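Local atomic coordinates of Pre-mRNA splicing factor PRP8 (Cyanidioschyzon merolae, PDB entry 6NQI), a protein that probably binds the spliceosomal U2, U5 and U6 snRNAs and intronic pre-mRNA, and is represented here by its RNase H-like domain alone. Residues K41-R45 and T46-G50; Q130-R133 and S134-S138. All blocks are in the same frame, centred on the assembly; numbering follows the deposited sequence.

Contact 1 of 2, residues K41-R45 and T46-G50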
ATOM      1  N   LYS A  41      -4.865   5.428  -2.544  1.00 50.39           N
ATOM      2  CA  LYS A  41      -5.789   6.512  -2.255  1.00 51.05           C
ATOM      3  C   LYS A  41      -5.015   7.823  -2.372  1.00 54.78           C
ATOM      4  O   LYS A  41      -4.197   8.141  -1.506  1.00 56.64           O
ATOM      5  CB  LYS A  41      -6.411   6.330  -0.869  1.00 49.14           C
ATOM      6  CG  LYS A  41      -7.207   7.513  -0.406  1.00 50.71           C
ATOM      7  CD  LYS A  41      -8.546   7.645  -1.148  1.00 50.43           C
ATOM      8  CE  LYS A  41      -9.435   8.699  -0.476  1.00 52.36           C
ATOM      9  NZ  LYS A  41     -10.732   8.872  -1.186  1.00 52.42           N
ATOM     10  N   ILE A  42      -5.257   8.574  -3.439  1.00 56.63           N
ATOM     11  CA  ILE A  42      -4.578   9.857  -3.630  1.00 59.70           C
ATOM     12  C   ILE A  42      -5.218  10.894  -2.714  1.00 61.48           C
ATOM     13  O   ILE A  42      -6.433  11.090  -2.752  1.00 60.83           O
ATOM     14  CB  ILE A  42      -4.631  10.297  -5.104  1.00 60.06           C
ATOM     15  CG1 ILE A  42      -4.120   9.157  -6.009  1.00 58.58           C
ATOM     16  CG2 ILE A  42      -3.820  11.540  -5.304  1.00 62.09           C
ATOM     17  CD1 ILE A  42      -4.298   9.381  -7.492  1.00 58.84           C
ATOM     18  N   VAL A  43      -4.413  11.507  -1.844  1.00 51.78           N
ATOM     19  CA  VAL A  43      -4.844  12.555  -0.913  1.00 53.74           C
ATOM     20  C   VAL A  43      -4.564  13.917  -1.557  1.00 54.45           C
ATOM     21  O   VAL A  43      -3.404  14.323  -1.708  1.00 54.25           O
ATOM     22  CB  VAL A  43      -4.135  12.431   0.442  1.00 55.17           C
ATOM     23  CG1 VAL A  43      -4.512  13.593   1.361  1.00 57.01           C
ATOM     24  CG2 VAL A  43      -4.467  11.092   1.093  1.00 54.05           C
ATOM     25  N   HIS A  44      -5.617  14.639  -1.935  1.00 60.81           N
ATOM     26  CA  HIS A  44      -5.421  15.886  -2.658  1.00 60.69           C
ATOM     27  C   HIS A  44      -4.842  16.980  -1.770  1.00 61.19           C
ATOM     28  O   HIS A  44      -5.045  16.995  -0.554  1.00 62.12           O
ATOM     29  CB  HIS A  44      -6.730  16.358  -3.264  1.00 60.48           C
ATOM     30  CG  HIS A  44      -6.540  17.184  -4.490  1.00 60.01           C
ATOM     31  ND1 HIS A  44      -6.462  18.561  -4.458  1.00 60.20           N
ATOM     32  CD2 HIS A  44      -6.373  16.821  -5.783  1.00 59.32           C
ATOM     33  CE1 HIS A  44      -6.275  19.008  -5.686  1.00 59.59           C
ATOM     34  NE2 HIS A  44      -6.219  17.975  -6.506  1.00 59.18           N
ATOM     35  N   ARG A  45      -4.141  17.931  -2.402  1.00 73.36           N
ATOM     36  CA  ARG A  45      -3.522  19.007  -1.644  1.00 73.10           C
ATOM     37  C   ARG A  45      -4.525  19.871  -0.902  1.00 74.31           C
ATOM     38  O   ARG A  45      -4.170  20.431   0.139  1.00 75.32           O
ATOM     39  CB  ARG A  45      -2.742  19.948  -2.559  1.00 71.91           C
ATOM     40  CG  ARG A  45      -1.394  19.523  -3.019  1.00 70.55           C
ATOM     41  CD  ARG A  45      -1.046  20.350  -4.232  1.00 69.64           C
ATOM     42  NE  ARG A  45      -2.033  20.035  -5.255  1.00 69.84           N
ATOM     43  CZ  ARG A  45      -2.054  20.536  -6.482  1.00 71.70           C
ATOM     44  NH1 ARG A  45      -1.137  21.421  -6.877  1.00 74.50           N
ATOM     45  NH2 ARG A  45      -3.014  20.154  -7.318  1.00 72.24           N
ATOM     46  N   THR A  46      -5.779  19.958  -1.364  1.00 59.20           N
ATOM     47  CA  THR A  46      -6.707  20.859  -0.679  1.00 60.40           C
ATOM     48  C   THR A  46      -6.941  20.406   0.750  1.00 61.03           C
ATOM     49  O   THR A  46      -7.280  21.228   1.610  1.00 61.86           O
ATOM     50  CB  THR A  46      -8.041  20.980  -1.431  1.00 60.98           C
ATOM     51  OG1 THR A  46      -8.713  19.710  -1.452  1.00 60.53           O
ATOM     52  CG2 THR A  46      -7.808  21.469  -2.862  1.00 61.76           C
ATOM     53  N   THR A  47      -6.738  19.104   1.008  1.00 61.03           N
ATOM     54  CA  THR A  47      -6.791  18.567   2.362  1.00 62.45           C
ATOM     55  C   THR A  47      -6.003  19.444   3.325  1.00 63.24           C
ATOM     56  O   THR A  47      -6.511  19.854   4.375  1.00 64.92           O
ATOM     57  CB  THR A  47      -6.230  17.137   2.362  1.00 62.58           C
ATOM     58  OG1 THR A  47      -6.943  16.330   1.420  1.00 61.21           O
ATOM     59  CG2 THR A  47      -6.295  16.502   3.732  1.00 64.08           C
ATOM     60  N   TRP A  48      -4.794  19.830   2.936  1.00 56.52           N
ATOM     61  CA  TRP A  48      -3.907  20.517   3.862  1.00 56.69           C
ATOM     62  C   TRP A  48      -4.053  22.034   3.845  1.00 56.12           C
ATOM     63  O   TRP A  48      -3.490  22.691   4.726  1.00 56.26           O
ATOM     64  CB  TRP A  48      -2.451  20.145   3.545  1.00 55.48           C
ATOM     65  CG  TRP A  48      -2.270  18.709   3.391  1.00 55.61           C
ATOM     66  CD1 TRP A  48      -2.033  18.025   2.235  1.00 54.77           C
ATOM     67  CD2 TRP A  48      -2.316  17.738   4.434  1.00 56.50           C
ATOM     68  NE1 TRP A  48      -1.933  16.674   2.499  1.00 54.89           N
ATOM     69  CE2 TRP A  48      -2.104  16.480   3.842  1.00 55.84           C
ATOM     70  CE3 TRP A  48      -2.509  17.815   5.809  1.00 57.62           C
ATOM     71  CZ2 TRP A  48      -2.077  15.314   4.580  1.00 55.67           C
ATOM     72  CZ3 TRP A  48      -2.488  16.676   6.533  1.00 57.93           C
ATOM     73  CH2 TRP A  48      -2.267  15.428   5.925  1.00 56.56           C
ATOM     74  N   ALA A  49      -4.813  22.595   2.905  1.00 60.66           N
ATOM     75  CA  ALA A  49      -4.947  24.044   2.840  1.00 59.91           C
ATOM     76  C   ALA A  49      -5.461  24.570   4.171  1.00 60.99           C
ATOM     77  O   ALA A  49      -6.430  24.043   4.728  1.00 62.24           O
ATOM     78  CB  ALA A  49      -5.884  24.436   1.702  1.00 59.16           C
ATOM     79  N   GLY A  50      -4.755  25.554   4.723  1.00 69.15           N
ATOM     80  CA  GLY A  50      -5.188  26.161   5.965  1.00 71.42           C
ATOM     81  C   GLY A  50      -5.138  25.269   7.190  1.00 70.79           C
ATOM     82  O   GLY A  50      -5.777  25.587   8.193  1.00 72.22           O
TER
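Thr47 turns back on His44 and grips one carbonyl oxygen twice. Its hydroxyl OG1 donates to His44 O over 2.8 Å, tilted 19° from the carbonyl plane, while its own backbone N reaches His44 O at 3.1 Å from well above that plane. With OG1 beside its own backbone N (chi1 -56°), the hydroxyl meets the carbonyl, while the other branch, CG2, lies 4.1 Å above the Trp48 ring, over its centre. Val43 closes the packed side: its CG1 comes within 3.7 Å of Thr47 OG1, the two side chains crossing at about a right angle, and obliquely approaches the indole. A second turn overlaps the first, with Trp48 N bonded to Arg45 O at 2.9 Å. These overlapping beta turns, helical in phi/psi, follow strand 37-43 of the RNase H-like domain and start the chain toward helix 54-71, whose Leu57 packs on both Thr47 and Trp48. With an alanine at Thr47 the hydroxyl and CG2 are gone, so His44 O would probably keep only the backbone donor of these two, and one face of the Trp48 ring would lose its methyl cover. The outer side is looser. There Thr46 N makes only a weak bond, 3.5 Å long, to His44 ND1 at the imidazole edge, and Thr46 CG2 rests beside the same nitrogen. Exposed Arg45 points away overall, though its CB touches Thr46 N; bent at chi3, it brings its guanidinium edge near His44 NE2.

Contact 2 of 2, residues Q130-R133 and S134-S138; sequences QTAR and SSELS
An inverse gamma turn centred on Ser135 folds the chain just ahead of strand 137-141 and brings Glu136 back toward Ala132 and Arg133. The turn is held by a weak backbone bond of 3.0 Å from Glu136 N to Ser134 O. No hydrogen bond joins 130-133 to 134-138, so the contact rests on loose van der Waals approach. The CB of Ala132 points into the bend, 3.8 Å from Ser134 O and 4.4 Å from the carboxylate carbon CD of Glu136; the small methyl suits a buried place between this bend and Ile42. Glu136 sets its CG beside its own backbone N (chi1 -69°), and the straight chain beyond carries the carboxylate across the mouth of the bend. There OE2 takes a weak 3.1 Å bond from Ser134 OG, which suits a serine, short and able to donate across the turn. The same OE2 lies 4.0 Å from Arg133 N, with no hydrogen bond between them. The arginine side chain leads off toward solvent, its NE 6.1 Å from Glu136 OE2, too far for a salt bridge, although the opposite charges may attract weakly. The bend follows helix 123-130 and delivers the chain to the sheet: Ala132 packs on Ile42 of strand 37-43, and Ser135 OG bonds to His44 N just past that strand.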
ATOM      1  N   GLN A 130       0.012  13.090  -9.336  1.00 98.69           N
ATOM      2  CA  GLN A 130       0.108  14.549  -9.417  1.00101.62           C
ATOM      3  C   GLN A 130      -1.015  15.160 -10.244  1.00104.05           C
ATOM      4  O   GLN A 130      -1.545  16.218  -9.889  1.00105.90           O
ATOM      5  CB  GLN A 130       1.460  14.973  -9.956  1.00103.55           C
ATOM      6  CG  GLN A 130       2.537  14.784  -8.929  1.00102.54           C
ATOM      7  CD  GLN A 130       3.882  15.223  -9.431  1.00104.83           C
ATOM      8  OE1 GLN A 130       4.024  16.318  -9.997  1.00108.72           O
ATOM      9  NE2 GLN A 130       4.891  14.377  -9.223  1.00102.84           N
ATOM     10  N   THR A 131      -1.412  14.504 -11.323  1.00 72.41           N
ATOM     11  CA  THR A 131      -2.450  15.031 -12.198  1.00 76.48           C
ATOM     12  C   THR A 131      -3.857  14.851 -11.640  1.00 75.39           C
ATOM     13  O   THR A 131      -4.817  15.280 -12.285  1.00 79.15           O
ATOM     14  CB  THR A 131      -2.358  14.343 -13.568  1.00 78.02           C
ATOM     15  OG1 THR A 131      -2.220  12.917 -13.374  1.00 73.46           O
ATOM     16  CG2 THR A 131      -1.183  14.892 -14.402  1.00 81.59           C
ATOM     17  N   ALA A 132      -4.007  14.228 -10.472  1.00 70.90           N
ATOM     18  CA  ALA A 132      -5.330  14.009  -9.897  1.00 70.18           C
ATOM     19  C   ALA A 132      -5.995  15.337  -9.522  1.00 74.03           C
ATOM     20  O   ALA A 132      -5.345  16.278  -9.062  1.00 75.41           O
ATOM     21  CB  ALA A 132      -5.235  13.095  -8.677  1.00 65.00           C
ATOM     22  N   ARG A 133      -7.320  15.379  -9.673  1.00 79.17           N
ATOM     23  CA  ARG A 133      -8.099  16.554  -9.322  1.00 83.32           C
ATOM     24  C   ARG A 133      -9.004  16.341  -8.118  1.00 81.67           C
ATOM     25  O   ARG A 133      -9.433  17.326  -7.507  1.00 84.57           O
ATOM     26  CB  ARG A 133      -8.963  16.997 -10.521  1.00 88.92           C
ATOM     27  CG  ARG A 133      -8.142  17.324 -11.771  1.00 91.71           C
ATOM     28  CD  ARG A 133      -8.929  18.036 -12.865  1.00 98.45           C
ATOM     29  NE  ARG A 133      -9.951  17.219 -13.518  1.00 99.54           N
ATOM     30  CZ  ARG A 133      -9.750  16.484 -14.611  1.00100.11           C
ATOM     31  NH1 ARG A 133      -8.549  16.438 -15.178  1.00 99.42           N
ATOM     32  NH2 ARG A 133     -10.757  15.797 -15.135  1.00101.95           N
ATOM     33  N   SER A 134      -9.312  15.094  -7.777  1.00 88.15           N
ATOM     34  CA  SER A 134     -10.056  14.704  -6.588  1.00 86.30           C
ATOM     35  C   SER A 134      -9.170  13.787  -5.745  1.00 82.02           C
ATOM     36  O   SER A 134      -8.046  13.461  -6.129  1.00 80.64           O
ATOM     37  CB  SER A 134     -11.379  14.034  -6.979  1.00 87.89           C
ATOM     38  OG  SER A 134     -11.242  13.237  -8.151  1.00 87.76           O
ATOM     39  N   SER A 135      -9.673  13.347  -4.590  1.00 74.02           N
ATOM     40  CA  SER A 135      -8.916  12.405  -3.754  1.00 72.28           C
ATOM     41  C   SER A 135      -9.217  10.978  -4.214  1.00 71.05           C
ATOM     42  O   SER A 135      -9.930  10.204  -3.570  1.00 70.00           O
ATOM     43  CB  SER A 135      -9.208  12.624  -2.271  1.00 72.55           C
ATOM     44  OG  SER A 135      -8.469  13.729  -1.748  1.00 72.84           O
ATOM     45  N   GLU A 136      -8.627  10.633  -5.355  1.00 93.27           N
ATOM     46  CA  GLU A 136      -9.050   9.486  -6.145  1.00 91.86           C
ATOM     47  C   GLU A 136      -8.555   8.160  -5.578  1.00 89.34           C
ATOM     48  O   GLU A 136      -7.411   8.035  -5.129  1.00 88.92           O
ATOM     49  CB  GLU A 136      -8.551   9.673  -7.578  1.00 92.03           C
ATOM     50  CG  GLU A 136      -9.287  10.806  -8.277  1.00 98.55           C
ATOM     51  CD  GLU A 136      -8.898  10.986  -9.727  1.00 98.14           C
ATOM     52  OE1 GLU A 136      -8.116  10.141 -10.240  1.00 93.65           O
ATOM     53  OE2 GLU A 136      -9.364  11.995 -10.329  1.00102.04           O
ATOM     54  N   LEU A 137      -9.428   7.163  -5.613  1.00 66.98           N
ATOM     55  CA  LEU A 137      -9.071   5.791  -5.283  1.00 63.88           C
ATOM     56  C   LEU A 137      -8.867   5.002  -6.569  1.00 62.70           C
ATOM     57  O   LEU A 137      -9.706   5.060  -7.477  1.00 63.11           O
ATOM     58  CB  LEU A 137     -10.149   5.123  -4.429  1.00 60.84           C
ATOM     59  CG  LEU A 137      -9.951   3.605  -4.262  1.00 56.37           C
ATOM     60  CD1 LEU A 137      -8.830   3.278  -3.277  1.00 54.58           C
ATOM     61  CD2 LEU A 137     -11.246   2.899  -3.871  1.00 55.11           C
ATOM     62  N   SER A 138      -7.739   4.298  -6.655  1.00 51.47           N
ATOM     63  CA  SER A 138      -7.482   3.331  -7.716  1.00 50.60           C
ATOM     64  C   SER A 138      -6.962   2.031  -7.100  1.00 47.48           C
ATOM     65  O   SER A 138      -6.391   2.028  -6.002  1.00 46.47           O
ATOM     66  CB  SER A 138      -6.487   3.880  -8.768  1.00 53.48           C
ATOM     67  OG  SER A 138      -5.404   4.570  -8.167  1.00 54.63           O
TER

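Overall arrangement
From the N terminus, the chain reaches contact 1 first, at the end of strand 37-43, where 41-45 and 46-50 make the turn leading on to helix 54-71. Much later, after helix 123-130, contact 2 bends the chain into strand 137-141. The two are in series and neither nest nor cross; each closes a short local turn. They meet in space, their centres about 10 Å apart, because 137-141 is an edge strand of the sheet and runs antiparallel to 37-43. Ile42 N and Glu136 O lie 2.8 Å apart, probably hydrogen-bonded, and Lys41 NZ bonds to Ser135 O, so that the exit of strand 37-43 and the entry to strand 137-141 are tied together at one end of the sheet.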